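Local atomic coordinates of arylsulfatase (Pseudoalteromonas sp. MB47, PDB entry 7AJ0), a protein that probably hydrolyses sulfate ester groups of fucoidan, acting as a calcium-binding, hexameric sulfatase. Residues 89-100 against 350-360; 139-150 against 381-390. All blocks are in the same frame, centred on the assembly; numbering follows the deposited sequence.

Interaction 1 (89-100 against 350-360)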
# COMPACT_ATOMS: atom_id res chain seq x y z
N GLU A 89 -20.63 26.99 29.78
CA GLU A 89 -20.82 28.28 30.42
C GLU A 89 -19.83 29.32 29.93
O GLU A 89 -19.72 30.40 30.52
CB GLU A 89 -20.71 28.13 31.94
CG GLU A 89 -21.86 27.34 32.53
CD GLU A 89 -21.57 26.83 33.92
OE1 GLU A 89 -20.52 27.19 34.49
OE2 GLU A 89 -22.40 26.04 34.44
N GLY A 90 -19.11 29.03 28.85
CA GLY A 90 -18.16 29.96 28.27
C GLY A 90 -18.09 29.80 26.78
O GLY A 90 -19.12 29.57 26.12
N LEU A 91 -16.89 29.91 26.23
CA LEU A 91 -16.66 29.90 24.79
C LEU A 91 -15.81 28.69 24.42
O LEU A 91 -14.72 28.51 24.97
CB LEU A 91 -15.98 31.20 24.34
CG LEU A 91 -15.36 31.27 22.95
CD1 LEU A 91 -16.42 31.10 21.88
CD2 LEU A 91 -14.62 32.59 22.77
N ARG A 92 -16.31 27.87 23.50
CA ARG A 92 -15.58 26.72 23.00
C ARG A 92 -15.04 27.04 21.62
O ARG A 92 -15.81 27.35 20.70
CB ARG A 92 -16.47 25.48 22.96
CG ARG A 92 -15.76 24.24 22.45
CD ARG A 92 -16.52 22.97 22.79
NE ARG A 92 -17.81 22.88 22.09
CZ ARG A 92 -17.97 22.37 20.88
NH1 ARG A 92 -16.93 21.91 20.20
NH2 ARG A 92 -19.18 22.33 20.33
N LEU A 93 -13.72 26.99 21.47
CA LEU A 93 -13.05 27.27 20.21
C LEU A 93 -12.79 25.96 19.48
O LEU A 93 -12.15 25.06 20.03
CB LEU A 93 -11.74 28.02 20.45
CG LEU A 93 -11.87 29.40 21.08
CD1 LEU A 93 -10.49 29.98 21.37
CD2 LEU A 93 -12.66 30.34 20.19
N THR A 94 -13.28 25.86 18.24
CA THR A 94 -13.14 24.65 17.45
C THR A 94 -12.01 24.73 16.43
O THR A 94 -11.75 23.74 15.74
CB THR A 94 -14.46 24.33 16.72
OG1 THR A 94 -14.90 25.48 15.99
CG2 THR A 94 -15.53 23.93 17.72
N SER A 95 -11.32 25.86 16.33
CA SER A 95 -10.17 26.03 15.44
C SER A 95 -9.01 26.67 16.19
O SER A 95 -8.42 27.67 15.77
CB SER A 95 -10.54 26.84 14.20
OG SER A 95 -11.23 26.04 13.26
N MET A 96 -8.67 26.08 17.33
CA MET A 96 -7.51 26.48 18.12
C MET A 96 -6.33 25.61 17.72
O MET A 96 -6.47 24.40 17.51
CB MET A 96 -7.81 26.32 19.61
CG MET A 96 -6.65 26.60 20.54
SD MET A 96 -6.13 28.31 20.59
CE MET A 96 -5.30 28.32 22.17
N TYR A 97 -5.15 26.23 17.61
CA TYR A 97 -4.00 25.57 17.02
C TYR A 97 -2.78 25.67 17.92
O TYR A 97 -2.56 26.68 18.59
CB TYR A 97 -3.67 26.17 15.64
CG TYR A 97 -4.56 25.63 14.55
CD1 TYR A 97 -4.29 24.42 13.94
CD2 TYR A 97 -5.70 26.32 14.16
CE1 TYR A 97 -5.12 23.91 12.97
CE2 TYR A 97 -6.53 25.83 13.18
CZ TYR A 97 -6.23 24.62 12.59
OH TYR A 97 -7.06 24.11 11.61
N SER A 98 -1.98 24.60 17.91
CA SER A 98 -0.74 24.52 18.66
C SER A 98 0.40 24.17 17.73
O SER A 98 0.22 24.13 16.51
CB SER A 98 -0.86 23.48 19.77
OG SER A 98 -0.97 22.18 19.22
N GLN A 99 1.58 23.90 18.27
CA GLN A 99 2.68 23.32 17.51
C GLN A 99 2.58 21.80 17.57
O GLN A 99 1.82 21.24 18.36
CB GLN A 99 4.01 23.81 18.06
CG GLN A 99 4.10 25.33 18.14
CD GLN A 99 3.92 25.99 16.79
OE1 GLN A 99 4.69 25.75 15.85
NE2 GLN A 99 2.89 26.82 16.67
N PRO A 100 3.33 21.09 16.73
CA PRO A 100 3.18 19.63 16.67
C PRO A 100 3.81 18.86 17.83
O PRO A 100 3.52 17.67 17.96
CB PRO A 100 3.85 19.25 15.34
CG PRO A 100 3.97 20.53 14.58
CD PRO A 100 4.16 21.59 15.62
N GLU A 350 -4.00 17.87 10.90
CA GLU A 350 -4.86 18.53 11.88
C GLU A 350 -4.83 17.81 13.22
O GLU A 350 -4.94 18.45 14.27
CB GLU A 350 -6.28 18.63 11.34
CG GLU A 350 -6.40 19.58 10.16
CD GLU A 350 -6.12 21.01 10.55
OE1 GLU A 350 -6.84 21.54 11.43
OE2 GLU A 350 -5.17 21.61 10.00
N GLY A 351 -4.66 16.48 13.20
CA GLY A 351 -4.61 15.74 14.45
C GLY A 351 -3.50 16.19 15.38
O GLY A 351 -3.61 16.04 16.60
N GLY A 352 -2.43 16.74 14.82
CA GLY A 352 -1.30 17.13 15.63
C GLY A 352 -1.36 18.54 16.19
O GLY A 352 -0.78 18.81 17.25
N VAL A 353 -2.07 19.44 15.50
CA VAL A 353 -2.01 20.86 15.82
C VAL A 353 -3.37 21.44 16.18
O VAL A 353 -3.44 22.44 16.90
CB VAL A 353 -1.39 21.64 14.64
CG1 VAL A 353 0.08 21.28 14.47
CG2 VAL A 353 -2.16 21.36 13.35
N ARG A 354 -4.45 20.83 15.71
CA ARG A 354 -5.79 21.31 16.04
C ARG A 354 -6.19 20.73 17.39
O ARG A 354 -6.44 19.53 17.52
CB ARG A 354 -6.79 20.92 14.95
CG ARG A 354 -8.07 21.75 14.99
CD ARG A 354 -9.00 21.39 13.86
NE ARG A 354 -10.26 22.12 13.93
CZ ARG A 354 -11.23 22.03 13.03
NH1 ARG A 354 -11.09 21.24 11.98
NH2 ARG A 354 -12.34 22.74 13.18
N ILE A 355 -6.28 21.60 18.40
CA ILE A 355 -6.31 21.17 19.79
C ILE A 355 -7.52 21.79 20.48
O ILE A 355 -8.09 22.79 20.00
CB ILE A 355 -5.02 21.57 20.54
CG1 ILE A 355 -4.69 23.04 20.26
CG2 ILE A 355 -3.87 20.68 20.12
CD1 ILE A 355 -4.33 23.83 21.48
N PRO A 356 -7.93 21.24 21.62
CA PRO A 356 -9.05 21.84 22.36
C PRO A 356 -8.68 23.21 22.89
O PRO A 356 -7.53 23.48 23.24
CB PRO A 356 -9.28 20.85 23.52
CG PRO A 356 -8.50 19.62 23.18
CD PRO A 356 -7.37 20.06 22.30
N GLY A 357 -9.68 24.08 22.95
CA GLY A 357 -9.49 25.42 23.46
C GLY A 357 -10.76 26.03 24.02
O GLY A 357 -11.72 26.24 23.29
N ILE A 358 -10.77 26.31 25.32
CA ILE A 358 -11.95 26.81 26.01
C ILE A 358 -11.57 28.09 26.74
O ILE A 358 -10.56 28.12 27.45
CB ILE A 358 -12.53 25.78 26.99
CG1 ILE A 358 -12.91 24.49 26.26
CG2 ILE A 358 -13.74 26.36 27.72
CD1 ILE A 358 -13.05 23.30 27.18
N ALA A 359 -12.39 29.12 26.58
CA ALA A 359 -12.22 30.38 27.29
C ALA A 359 -13.44 30.59 28.17
O ALA A 359 -14.58 30.60 27.68
CB ALA A 359 -12.05 31.55 26.32
N TYR A 360 -13.21 30.74 29.48
CA TYR A 360 -14.28 30.96 30.45
C TYR A 360 -13.94 32.21 31.26
O TYR A 360 -12.83 32.33 31.78
CB TYR A 360 -14.45 29.75 31.38
CG TYR A 360 -15.44 29.97 32.49
CD1 TYR A 360 -16.79 29.73 32.30
CD2 TYR A 360 -15.03 30.40 33.75
CE1 TYR A 360 -17.71 29.92 33.32
CE2 TYR A 360 -15.93 30.60 34.77
CZ TYR A 360 -17.27 30.36 34.55
OH TYR A 360 -18.18 30.55 35.56
O HOH W 1 -20.95 30.44 34.85
O HOH W 2 -9.87 23.93 18.55
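Arg-354 reaches Thr-94 because its CG lies opposite the backbone N (chi1 -161°) and its chain runs straight from CG to NE, bringing the guanidinium side-on to the carbonyl at the corner of strand 91-97. NE and NH2 converge on one acceptor: Arg-354 NE and Thr-94 O are 2.8 Å apart. The oxygen lies close to the guanidinium plane, whereas NH2 stands above the plane of the carbonyl. Trp-64 also donates to Thr-94 O, and NH2 of Arg-354 also bonds Ala-75 O of a neighbouring subunit, so a long, flat group with several donors suits this junction.

Glu-350 bends at chi2 to meet Tyr-97, and Tyr-97 OH donates to Glu-350 OE1 at 2.6 Å, on the syn side of a carboxylate turned 72° from the ring. Arg-433 is a second partner of the hydroxyl, and Lys-438 forms a salt bridge with the other carboxylate oxygen. Val-353 CG2 sits at the ring's edge, 3.8 Å from Tyr-97 CD1, while its other methyl packs beside Pro-100.

These groups flank an antiparallel pairing of strands 91-97 and 354-360 in the mixed sheet of the alkaline phosphatase-like sulfatase fold. Leu-91 and Ala-359 exchange two backbone bonds, and Leu-93 N donates to Gly-357 O at 2.8 Å. At the corner a water bridges Leu-93 O, Met-96 N and Ile-355 O, after which Ile-355 N bonds Met-96 O at 2.9 Å. Met-96 CG packs on Ile-355 CD1 at 3.7 Å. Glycine suits position 357, where a beta carbon would run into Met-96 CG. Beyond the corner, Ser-98 N donates to Val-353 O, and the Ser-98 side chain lies about 8 Å from the bound calcium.

Interaction 2 (139-150 against 381-390)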
# COMPACT_ATOMS: atom_id res chain seq x y z
N VAL A 139 11.39 36.82 25.86
CA VAL A 139 10.70 37.60 26.89
C VAL A 139 9.40 36.88 27.23
O VAL A 139 8.45 36.91 26.44
CB VAL A 139 10.43 39.04 26.44
CG1 VAL A 139 9.62 39.78 27.49
CG2 VAL A 139 11.73 39.76 26.15
N SER A 140 9.35 36.25 28.40
CA SER A 140 8.16 35.52 28.81
C SER A 140 7.12 36.49 29.36
O SER A 140 7.42 37.62 29.75
CB SER A 140 8.51 34.48 29.87
OG SER A 140 8.96 35.10 31.06
N GLN A 141 5.86 36.02 29.39
CA GLN A 141 4.81 36.84 29.99
C GLN A 141 5.02 36.97 31.49
O GLN A 141 4.59 37.96 32.09
CB GLN A 141 3.43 36.26 29.69
CG GLN A 141 3.15 34.89 30.25
CD GLN A 141 3.37 33.78 29.23
OE1 GLN A 141 4.51 33.49 28.87
NE2 GLN A 141 2.29 33.18 28.76
N GLY A 142 5.67 35.98 32.11
CA GLY A 142 6.05 36.14 33.51
C GLY A 142 6.89 37.38 33.73
O GLY A 142 6.64 38.15 34.66
N LYS A 143 7.89 37.60 32.88
CA LYS A 143 8.76 38.75 33.04
C LYS A 143 7.99 40.05 32.89
O LYS A 143 8.12 40.97 33.71
CB LYS A 143 9.91 38.68 32.03
CG LYS A 143 10.89 39.84 32.12
CD LYS A 143 12.09 39.65 31.19
CE LYS A 143 13.04 38.56 31.70
NZ LYS A 143 14.14 38.28 30.73
N LEU A 144 7.16 40.15 31.85
CA LEU A 144 6.50 41.41 31.55
C LEU A 144 5.36 41.70 32.52
O LEU A 144 5.14 42.86 32.89
CB LEU A 144 5.99 41.41 30.11
CG LEU A 144 7.09 41.29 29.05
CD1 LEU A 144 6.50 41.37 27.66
CD2 LEU A 144 8.15 42.37 29.24
N LEU A 145 4.64 40.67 32.96
CA LEU A 145 3.53 40.90 33.88
C LEU A 145 4.02 41.10 35.31
O LEU A 145 3.47 41.92 36.05
CB LEU A 145 2.54 39.74 33.81
CG LEU A 145 1.78 39.62 32.49
CD1 LEU A 145 0.98 38.33 32.43
CD2 LEU A 145 0.86 40.82 32.28
N SER A 146 5.06 40.36 35.72
CA SER A 146 5.66 40.61 37.03
C SER A 146 6.08 42.06 37.18
O SER A 146 6.06 42.61 38.29
CB SER A 146 6.87 39.70 37.23
OG SER A 146 6.47 38.40 37.64
N LYS A 147 6.47 42.71 36.08
CA LYS A 147 6.93 44.09 36.13
C LYS A 147 5.81 45.07 36.44
O LYS A 147 6.09 46.18 36.90
CB LYS A 147 7.60 44.45 34.81
CG LYS A 147 8.37 45.76 34.81
CD LYS A 147 9.53 45.72 35.80
CE LYS A 147 10.34 47.01 35.76
NZ LYS A 147 11.36 47.05 36.84
N VAL A 148 4.55 44.68 36.22
CA VAL A 148 3.42 45.58 36.46
C VAL A 148 2.54 45.05 37.58
O VAL A 148 1.33 45.34 37.62
CB VAL A 148 2.60 45.80 35.17
CG1 VAL A 148 3.48 46.32 34.05
CG2 VAL A 148 1.90 44.51 34.76
N GLY A 149 3.12 44.28 38.49
CA GLY A 149 2.45 43.93 39.73
C GLY A 149 1.82 42.56 39.79
O GLY A 149 1.22 42.22 40.82
N TYR A 150 1.93 41.76 38.73
CA TYR A 150 1.42 40.40 38.78
C TYR A 150 2.37 39.50 39.56
O TYR A 150 3.59 39.66 39.52
CB TYR A 150 1.26 39.83 37.36
CG TYR A 150 -0.01 40.26 36.65
CD1 TYR A 150 -0.11 41.51 36.07
CD2 TYR A 150 -1.08 39.39 36.53
CE1 TYR A 150 -1.27 41.90 35.42
CE2 TYR A 150 -2.24 39.77 35.88
CZ TYR A 150 -2.32 41.02 35.32
OH TYR A 150 -3.47 41.40 34.67
N TYR A 381 -0.50 34.16 24.69
CA TYR A 381 0.59 35.01 25.17
C TYR A 381 0.29 36.48 24.90
O TYR A 381 0.34 37.31 25.82
CB TYR A 381 1.89 34.58 24.49
CG TYR A 381 3.07 35.51 24.66
CD1 TYR A 381 3.21 36.63 23.85
CD2 TYR A 381 4.05 35.24 25.60
CE1 TYR A 381 4.29 37.47 23.99
CE2 TYR A 381 5.14 36.08 25.74
CZ TYR A 381 5.25 37.19 24.94
OH TYR A 381 6.33 38.03 25.08
N MET A 382 -0.04 36.82 23.66
CA MET A 382 -0.25 38.22 23.30
C MET A 382 -1.52 38.77 23.94
O MET A 382 -1.57 39.95 24.29
CB MET A 382 -0.31 38.36 21.78
CG MET A 382 0.06 39.75 21.28
SD MET A 382 1.75 40.22 21.72
CE MET A 382 2.72 39.11 20.71
N THR A 383 -2.55 37.93 24.08
CA THR A 383 -3.75 38.35 24.80
C THR A 383 -3.44 38.63 26.27
O THR A 383 -3.91 39.62 26.84
CB THR A 383 -4.83 37.28 24.66
OG1 THR A 383 -5.14 37.08 23.27
CG2 THR A 383 -6.10 37.68 25.41
N SER A 384 -2.63 37.76 26.89
CA SER A 384 -2.23 37.98 28.27
C SER A 384 -1.50 39.31 28.43
O SER A 384 -1.74 40.05 29.39
CB SER A 384 -1.35 36.83 28.76
OG SER A 384 -2.06 35.60 28.77
N LEU A 385 -0.60 39.63 27.50
CA LEU A 385 0.18 40.86 27.63
C LEU A 385 -0.71 42.09 27.53
O LEU A 385 -0.44 43.10 28.18
CB LEU A 385 1.26 40.91 26.55
CG LEU A 385 2.32 39.82 26.58
CD1 LEU A 385 3.43 40.15 25.59
CD2 LEU A 385 2.88 39.61 27.98
N ARG A 386 -1.78 42.03 26.73
CA ARG A 386 -2.66 43.18 26.60
C ARG A 386 -3.53 43.34 27.84
O ARG A 386 -3.80 44.47 28.27
CB ARG A 386 -3.51 43.05 25.34
CG ARG A 386 -4.50 44.19 25.12
CD ARG A 386 -5.87 43.84 25.68
NE ARG A 386 -6.79 44.97 25.62
CZ ARG A 386 -7.51 45.31 24.56
NH1 ARG A 386 -7.43 44.60 23.44
NH2 ARG A 386 -8.32 46.36 24.61
N LEU A 387 -3.99 42.23 28.42
CA LEU A 387 -4.79 42.32 29.64
C LEU A 387 -4.01 42.98 30.77
O LEU A 387 -4.60 43.64 31.63
CB LEU A 387 -5.27 40.93 30.06
CG LEU A 387 -6.31 40.28 29.16
CD1 LEU A 387 -6.59 38.85 29.60
CD2 LEU A 387 -7.60 41.10 29.14
N GLY A 388 -2.69 42.81 30.79
CA GLY A 388 -1.83 43.47 31.75
C GLY A 388 -1.25 44.79 31.31
O GLY A 388 -0.54 45.44 32.08
N GLY A 389 -1.52 45.20 30.07
CA GLY A 389 -1.05 46.48 29.56
C GLY A 389 0.45 46.56 29.39
O GLY A 389 1.08 47.51 29.89
N VAL A 390 1.04 45.60 28.68
CA VAL A 390 2.50 45.52 28.60
C VAL A 390 2.98 45.14 27.20
O VAL A 390 4.12 44.70 27.03
CB VAL A 390 3.04 44.52 29.64
CG1 VAL A 390 2.71 44.97 31.05
CG2 VAL A 390 2.47 43.13 29.38
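Gln-141 and Leu-385 bring helices 141-146 and 381-387 together; the short axes run almost parallel, 7° apart, with a closest approach of 10.0 Å, and the second helix begins earlier in the chain. Ser-140 caps the first helix through its OG, which accepts from Lys-143 N and is also hydrogen-bonded to Val-171 O. Both helices finish in Schellman motifs, with Gly-149 and Gly-389 at positive phi, a backbone shape that favours glycine. The second of these turns sends Val-390 back toward the first helix.

Tyr-381 has CG opposite its backbone N (chi1 169°), which directs the ring across the gap. Tyr-381 OH donates to Val-139 O at 2.8 Å, somewhat tilted from the carbonyl plane. Leu-385, one turn on in the same helix, lies over the rim of one ring face. The Gln-141 amide stands nearly upright, its plane 84° from that of the ring, with OE1 nearest Tyr-381 CD2. Gln-141 spends its NE2 on Tyr-263 and Leu-109. A phenylalanine in place of Tyr-381 would probably leave Val-139 O without this donor and the chain before the helix less firmly held.

Farther along, branched aliphatic side chains pack in a largely buried seam, with Val-148 at its more exposed edge. Leu-144 CD1 and Leu-385 CD1 are 3.9 Å apart, and Val-148 CG1 closes to 3.4 Å on Val-390 CG1. Val-390 CG2 touches both Leu-144 and Leu-145. Leu-145 CD2 lies over one face of the Tyr-150 ring, toward its rim, and 3.8 Å from Gly-388 CA; a beta carbon on Gly-388 would collide with that methyl, so glycine fits here. The Tyr-150 hydroxyl is hydrogen-bonded to Pro-52 O. Residues 139-150 also rest on strand 262-267, consistent with neighbouring helices covering the central sheet of an alpha/beta sulfatase domain.

In the fold
Both contacts are buried, but the centre of interaction 1 is about 9 Å from the centre of the folded chain, that of interaction 2 about 17 Å. Their own centres are about 22 Å apart and they do not touch. Interaction 1 pairs two strands of the mixed sheet and includes the short helix 350-353; backbone bonds dominate, supplemented by an arginine, a tyrosine and a glutamate with partners beyond the two segments, the arginine's including a neighbouring subunit. Interaction 2 joins helices, whose backbone bonds are spent internally; leucines and valines, with a tyrosine and a glutamine, make up the contact, with one cross-segment hydrogen bond. Strand 262-267, beside residues 139-150, belongs to the sheet of interaction 1.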